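Local coordinates for T-lymphoma invasion and metastasis-inducing protein 1 (Homo sapiens, PDB 4K2P) that probably binds phosphoinositides and partner proteins such as Par-3 through its PH and coiled-coil region, in signalling linked to tight junctions, at residues 163-167 and 168-172; 215-218 and 219-223. The protein carries 5 engineered substitutions. All coordinates share one frame; numbering follows the deposited sequence.

Contact 1. Residues 163-167 and 168-172; sequences SSVTD and SKAAA. Engineered in segment 168-172: Ala170 (natural residue Lys), Ala171 (natural residue Lys), Ala172 (natural residue Lys).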
ATOM      1  N   SER A 163     -19.728 -30.197  -0.665  1.00 46.75           N
ATOM      2  CA  SER A 163     -19.876 -31.647  -0.690  1.00 51.83           C
ATOM      3  C   SER A 163     -21.328 -32.106  -0.550  1.00 50.15           C
ATOM      4  O   SER A 163     -21.597 -33.302  -0.490  1.00 52.66           O
ATOM      5  CB  SER A 163     -19.021 -32.282   0.413  1.00 56.32           C
ATOM      6  OG  SER A 163     -19.438 -31.853   1.697  1.00 57.13           O
ATOM      7  N   SER A 164     -22.257 -31.157  -0.502  1.00 46.06           N
ATOM      8  CA  SER A 164     -23.683 -31.476  -0.467  1.00 47.41           C
ATOM      9  C   SER A 164     -24.391 -31.297  -1.808  1.00 48.66           C
ATOM     10  O   SER A 164     -25.422 -31.911  -2.039  1.00 51.93           O
ATOM     11  CB  SER A 164     -24.383 -30.615   0.577  1.00 49.12           C
ATOM     12  OG  SER A 164     -23.777 -30.777   1.842  1.00 51.50           O
ATOM     13  N   VAL A 165     -23.845 -30.480  -2.700  1.00 48.66           N
ATOM     14  CA  VAL A 165     -24.466 -30.313  -4.008  1.00 53.20           C
ATOM     15  C   VAL A 165     -23.964 -31.422  -4.926  1.00 60.39           C
ATOM     16  O   VAL A 165     -22.760 -31.649  -5.048  1.00 62.42           O
ATOM     17  CB  VAL A 165     -24.195 -28.907  -4.625  1.00 48.15           C
ATOM     18  CG1 VAL A 165     -24.621 -27.817  -3.656  1.00 45.14           C
ATOM     19  CG2 VAL A 165     -22.744 -28.722  -5.010  1.00 48.95           C
ATOM     20  N   THR A 166     -24.903 -32.141  -5.530  1.00 63.14           N
ATOM     21  CA  THR A 166     -24.579 -33.312  -6.340  1.00 65.70           C
ATOM     22  C   THR A 166     -24.383 -32.969  -7.813  1.00 62.35           C
ATOM     23  O   THR A 166     -23.765 -33.737  -8.551  1.00 64.33           O
ATOM     24  CB  THR A 166     -25.669 -34.398  -6.228  1.00 69.76           C
ATOM     25  OG1 THR A 166     -26.966 -33.790  -6.175  1.00 69.26           O
ATOM     26  CG2 THR A 166     -25.445 -35.235  -4.982  1.00 71.94           C
ATOM     27  N   ASP A 167     -24.926 -31.834  -8.247  1.00 58.99           N
ATOM     28  CA  ASP A 167     -24.776 -31.409  -9.633  1.00 59.32           C
ATOM     29  C   ASP A 167     -23.381 -30.826  -9.835  1.00 53.75           C
ATOM     30  O   ASP A 167     -22.962 -29.943  -9.091  1.00 50.73           O
ATOM     31  CB  ASP A 167     -25.850 -30.380 -10.001  1.00 65.64           C
ATOM     32  CG  ASP A 167     -25.708 -29.874 -11.422  1.00 72.04           C
ATOM     33  OD1 ASP A 167     -25.615 -30.709 -12.347  1.00 75.17           O
ATOM     34  OD2 ASP A 167     -25.688 -28.638 -11.616  1.00 73.73           O
ATOM     35  N   SER A 168     -22.662 -31.314 -10.841  1.00 48.64           N
ATOM     36  CA  SER A 168     -21.271 -30.906 -11.036  1.00 47.85           C
ATOM     37  C   SER A 168     -21.144 -29.443 -11.442  1.00 47.83           C
ATOM     38  O   SER A 168     -20.190 -28.768 -11.054  1.00 43.58           O
ATOM     39  CB  SER A 168     -20.596 -31.788 -12.083  1.00 51.12           C
ATOM     40  OG  SER A 168     -20.702 -33.156 -11.726  1.00 55.67           O
ATOM     41  N   LYS A 169     -22.091 -28.955 -12.234  1.00 50.43           N
ATOM     42  CA  LYS A 169     -22.078 -27.557 -12.632  1.00 53.87           C
ATOM     43  C   LYS A 169     -22.288 -26.695 -11.395  1.00 44.71           C
ATOM     44  O   LYS A 169     -21.646 -25.663 -11.224  1.00 42.11           O
ATOM     45  CB  LYS A 169     -23.161 -27.260 -13.670  1.00 66.05           C
ATOM     46  CG  LYS A 169     -23.229 -25.785 -14.080  1.00 74.06           C
ATOM     47  CD  LYS A 169     -24.463 -25.466 -14.914  1.00 82.26           C
ATOM     48  CE  LYS A 169     -25.748 -25.551 -14.094  1.00 84.85           C
ATOM     49  NZ  LYS A 169     -25.704 -24.682 -12.877  1.00 82.80           N
ATOM     50  N   ALA A 170     -23.209 -27.123 -10.541  1.00 41.49           N
ATOM     51  CA  ALA A 170     -23.518 -26.403  -9.314  1.00 39.12           C
ATOM     52  C   ALA A 170     -22.313 -26.341  -8.386  1.00 37.54           C
ATOM     53  O   ALA A 170     -22.078 -25.326  -7.740  1.00 35.53           O
ATOM     54  CB  ALA A 170     -24.686 -27.053  -8.605  1.00 41.08           C
ATOM     55  N   ALA A 171     -21.562 -27.436  -8.309  1.00 38.85           N
ATOM     56  CA  ALA A 171     -20.410 -27.508  -7.425  1.00 38.43           C
ATOM     57  C   ALA A 171     -19.315 -26.599  -7.944  1.00 36.59           C
ATOM     58  O   ALA A 171     -18.662 -25.880  -7.176  1.00 34.79           O
ATOM     59  CB  ALA A 171     -19.908 -28.936  -7.314  1.00 41.11           C
ATOM     60  N   ALA A 172     -19.136 -26.613  -9.258  1.00 37.73           N
ATOM     61  CA  ALA A 172     -18.105 -25.807  -9.882  1.00 40.04           C
ATOM     62  C   ALA A 172     -18.387 -24.333  -9.623  1.00 35.33           C
ATOM     63  O   ALA A 172     -17.472 -23.562  -9.374  1.00 34.72           O
ATOM     64  CB  ALA A 172     -18.041 -26.084 -11.368  1.00 44.37           C
TER
HETATM   65  O   HOH W   1     -21.481 -34.975  -9.043  1.00 41.01           O

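Contact 2. Residues 215-218 and 219-223; sequences AFAS and RPTKV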
ATOM      1  N   ALA A 215      -0.822 -12.935   6.855  1.00 32.23           N
ATOM      2  CA  ALA A 215      -1.492 -14.213   7.054  1.00 32.78           C
ATOM      3  C   ALA A 215      -2.758 -14.334   6.195  1.00 31.30           C
ATOM      4  O   ALA A 215      -3.250 -15.427   5.971  1.00 34.02           O
ATOM      5  CB  ALA A 215      -1.833 -14.401   8.526  1.00 32.29           C
ATOM      6  N   PHE A 216      -3.279 -13.211   5.708  1.00 29.90           N
ATOM      7  CA  PHE A 216      -4.472 -13.213   4.862  1.00 28.74           C
ATOM      8  C   PHE A 216      -4.159 -13.422   3.387  1.00 29.73           C
ATOM      9  O   PHE A 216      -5.068 -13.566   2.577  1.00 29.18           O
ATOM     10  CB  PHE A 216      -5.250 -11.899   5.024  1.00 29.49           C
ATOM     11  CG  PHE A 216      -5.959 -11.784   6.334  1.00 30.59           C
ATOM     12  CD1 PHE A 216      -7.034 -12.605   6.617  1.00 32.27           C
ATOM     13  CD2 PHE A 216      -5.547 -10.869   7.286  1.00 30.94           C
ATOM     14  CE1 PHE A 216      -7.685 -12.518   7.823  1.00 34.23           C
ATOM     15  CE2 PHE A 216      -6.190 -10.774   8.497  1.00 32.12           C
ATOM     16  CZ  PHE A 216      -7.268 -11.601   8.767  1.00 34.23           C
ATOM     17  N   ALA A 217      -2.882 -13.438   3.027  1.00 30.63           N
ATOM     18  CA  ALA A 217      -2.507 -13.702   1.643  1.00 31.37           C
ATOM     19  C   ALA A 217      -2.900 -15.125   1.257  1.00 32.25           C
ATOM     20  O   ALA A 217      -2.549 -16.086   1.933  1.00 32.23           O
ATOM     21  CB  ALA A 217      -1.006 -13.485   1.435  1.00 31.75           C
ATOM     22  N   SER A 218      -3.622 -15.241   0.152  1.00 31.61           N
ATOM     23  CA  SER A 218      -4.055 -16.528  -0.384  1.00 32.02           C
ATOM     24  C   SER A 218      -2.884 -17.285  -0.990  1.00 34.40           C
ATOM     25  O   SER A 218      -1.793 -16.736  -1.123  1.00 34.44           O
ATOM     26  CB  SER A 218      -5.138 -16.308  -1.433  1.00 31.49           C
ATOM     27  OG  SER A 218      -4.562 -15.844  -2.639  1.00 32.43           O
ATOM     28  N   ARG A 219      -3.094 -18.552  -1.342  1.00 31.58           N
ATOM     29  CA  ARG A 219      -2.027 -19.342  -1.938  1.00 31.20           C
ATOM     30  C   ARG A 219      -1.539 -18.739  -3.254  1.00 31.59           C
ATOM     31  O   ARG A 219      -0.334 -18.599  -3.436  1.00 30.57           O
ATOM     32  CB  ARG A 219      -2.459 -20.799  -2.137  1.00 33.42           C
ATOM     33  CG  ARG A 219      -1.348 -21.678  -2.687  1.00 34.91           C
ATOM     34  CD  ARG A 219      -1.794 -23.109  -2.877  1.00 40.45           C
ATOM     35  NE  ARG A 219      -0.820 -23.874  -3.659  1.00 43.14           N
ATOM     36  CZ  ARG A 219      -0.064 -24.862  -3.194  1.00 48.32           C
ATOM     37  NH1 ARG A 219      -0.117 -25.211  -1.925  1.00 53.91           N
ATOM     38  NH2 ARG A 219       0.774 -25.491  -4.004  1.00 48.69           N
ATOM     39  N   PRO A 220      -2.456 -18.347  -4.158  1.00 33.53           N
ATOM     40  CA  PRO A 220      -1.956 -17.753  -5.406  1.00 32.19           C
ATOM     41  C   PRO A 220      -1.140 -16.484  -5.182  1.00 27.91           C
ATOM     42  O   PRO A 220      -0.167 -16.240  -5.900  1.00 26.15           O
ATOM     43  CB  PRO A 220      -3.234 -17.426  -6.185  1.00 35.65           C
ATOM     44  CG  PRO A 220      -4.293 -18.282  -5.603  1.00 38.70           C
ATOM     45  CD  PRO A 220      -3.910 -18.591  -4.194  1.00 37.84           C
ATOM     46  N   THR A 221      -1.514 -15.695  -4.183  1.00 24.86           N
ATOM     47  CA  THR A 221      -0.801 -14.462  -3.900  1.00 25.02           C
ATOM     48  C   THR A 221       0.580 -14.770  -3.304  1.00 25.47           C
ATOM     49  O   THR A 221       1.559 -14.078  -3.591  1.00 27.95           O
ATOM     50  CB  THR A 221      -1.616 -13.561  -2.951  1.00 27.08           C
ATOM     51  OG1 THR A 221      -2.859 -13.217  -3.577  1.00 28.62           O
ATOM     52  CG2 THR A 221      -0.864 -12.280  -2.638  1.00 26.84           C
ATOM     53  N   LYS A 222       0.671 -15.814  -2.490  1.00 22.93           N
ATOM     54  CA  LYS A 222       1.959 -16.204  -1.929  1.00 26.65           C
ATOM     55  C   LYS A 222       2.893 -16.696  -3.031  1.00 26.42           C
ATOM     56  O   LYS A 222       4.084 -16.394  -3.019  1.00 27.62           O
ATOM     57  CB  LYS A 222       1.789 -17.273  -0.853  1.00 28.38           C
ATOM     58  CG  LYS A 222       1.364 -16.714   0.487  1.00 31.37           C
ATOM     59  CD  LYS A 222       1.077 -17.828   1.481  1.00 38.77           C
ATOM     60  CE  LYS A 222       0.872 -17.274   2.881  1.00 41.56           C
ATOM     61  NZ  LYS A 222       0.166 -18.248   3.750  1.00 44.92           N
ATOM     62  N   VAL A 223       2.345 -17.444  -3.983  1.00 26.25           N
ATOM     63  CA  VAL A 223       3.111 -17.910  -5.131  1.00 26.78           C
ATOM     64  C   VAL A 223       3.665 -16.698  -5.873  1.00 25.50           C
ATOM     65  O   VAL A 223       4.836 -16.680  -6.245  1.00 28.15           O
ATOM     66  CB  VAL A 223       2.249 -18.793  -6.075  1.00 30.45           C
ATOM     67  CG1 VAL A 223       2.955 -19.047  -7.398  1.00 31.59           C
ATOM     68  CG2 VAL A 223       1.920 -20.122  -5.404  1.00 35.19           C
TER
HETATM   69  O   HOH W   2      -1.689 -17.592   6.124  1.00 45.74           O

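Contact 1. Residues 163-167 and 168-172
Asp167 O accepts from Ala171 N at 3.0 Å, the first i to i+4 bond of the helix that begins at Ser168. The donor lies in the carbonyl plane, and the C=O...N angle is 158°. Asp167 stands at the N-cap position, and its side chain adds a capping bond. Its CG stands anti to the backbone N (chi1 178°), which carries the carboxylate back over the first turn. There OD2 takes Ala170 N at 3.1 Å. The N-H comes from above the carboxylate plane, 56° out of it, and the bond is bent at the hydrogen. OD2 also lies 3.5 Å from Lys169 CB. The lysine chain bends at chi3 and chi4, bringing NZ to 4.2 Å from OD2, too far for a salt bridge. The negative charge at the helix start probably interacts favourably with the helix dipole. Val165 packs through one methyl, CG2, which lies 3.7 Å from Ala171 CB. Ala170 and Ala171 are engineered, and both are lysine in the natural protein. A water donates to Thr166 O at 2.6 Å and makes a weak bond to Ser168 OG. The contact forms the exposed turn between helix 133-161 and helix 168-203.

Contact 2. Residues 215-218 and 219-223
Ser218 O accepts from Lys222 N at 3.0 Å, with the N-H...O angle at 153°. This is the first i to i+4 bond of helix 219-228, and Ser218 is its N-cap residue. The donor is tilted 17° from the carbonyl plane. Ser218 OG sits between its own backbone N and carbonyl carbon (chi1 76°). That places it over the start of the helix, 3.2 Å from Pro220 CD and 3.3 Å from Thr221 OG1. Glu186 of helix 168-203 takes both Thr221 OG1 and Ser218 N through OE2, so one carboxylate oxygen holds the cap residue and the first turn. Lys222 runs back alongside the loop, extended beyond CG. Its CG passes 4.1 Å from Ala217 CB, and its CE lies 3.7 Å from Ala217 O. At the far end NZ donates to a water at 3.1 Å. The same water donates to Ala215 O at 2.7 Å, so it bridges the lysine to the loop. The turn joins helix 210-214 to helix 219-228, with Ala217 and Thr221 buried against Phe236 of helix 233-241 and Ser218 touching Glu182 of helix 168-203.

From the N terminus, the chain first builds the PH domain and then runs out along helix 133-161. Contact 1 closes the short loop at the far end of that helix and starts helix 168-203, which runs back. Contact 2 comes later, after helix 210-214, and closes the loop that leads into helix 219-228. The two are in series and neither nests nor crosses. Their centres are about 26 Å apart and their nearest atoms about 15 Å. Helix 168-203 relates them: contact 1 forms its N-terminal end, and Glu182 and Glu186 farther along it meet contact 2. Contact 1 therefore joins the two long helices, while contact 2 joins helices 210-214 and 219-228 beside helices 168-203 and 233-241.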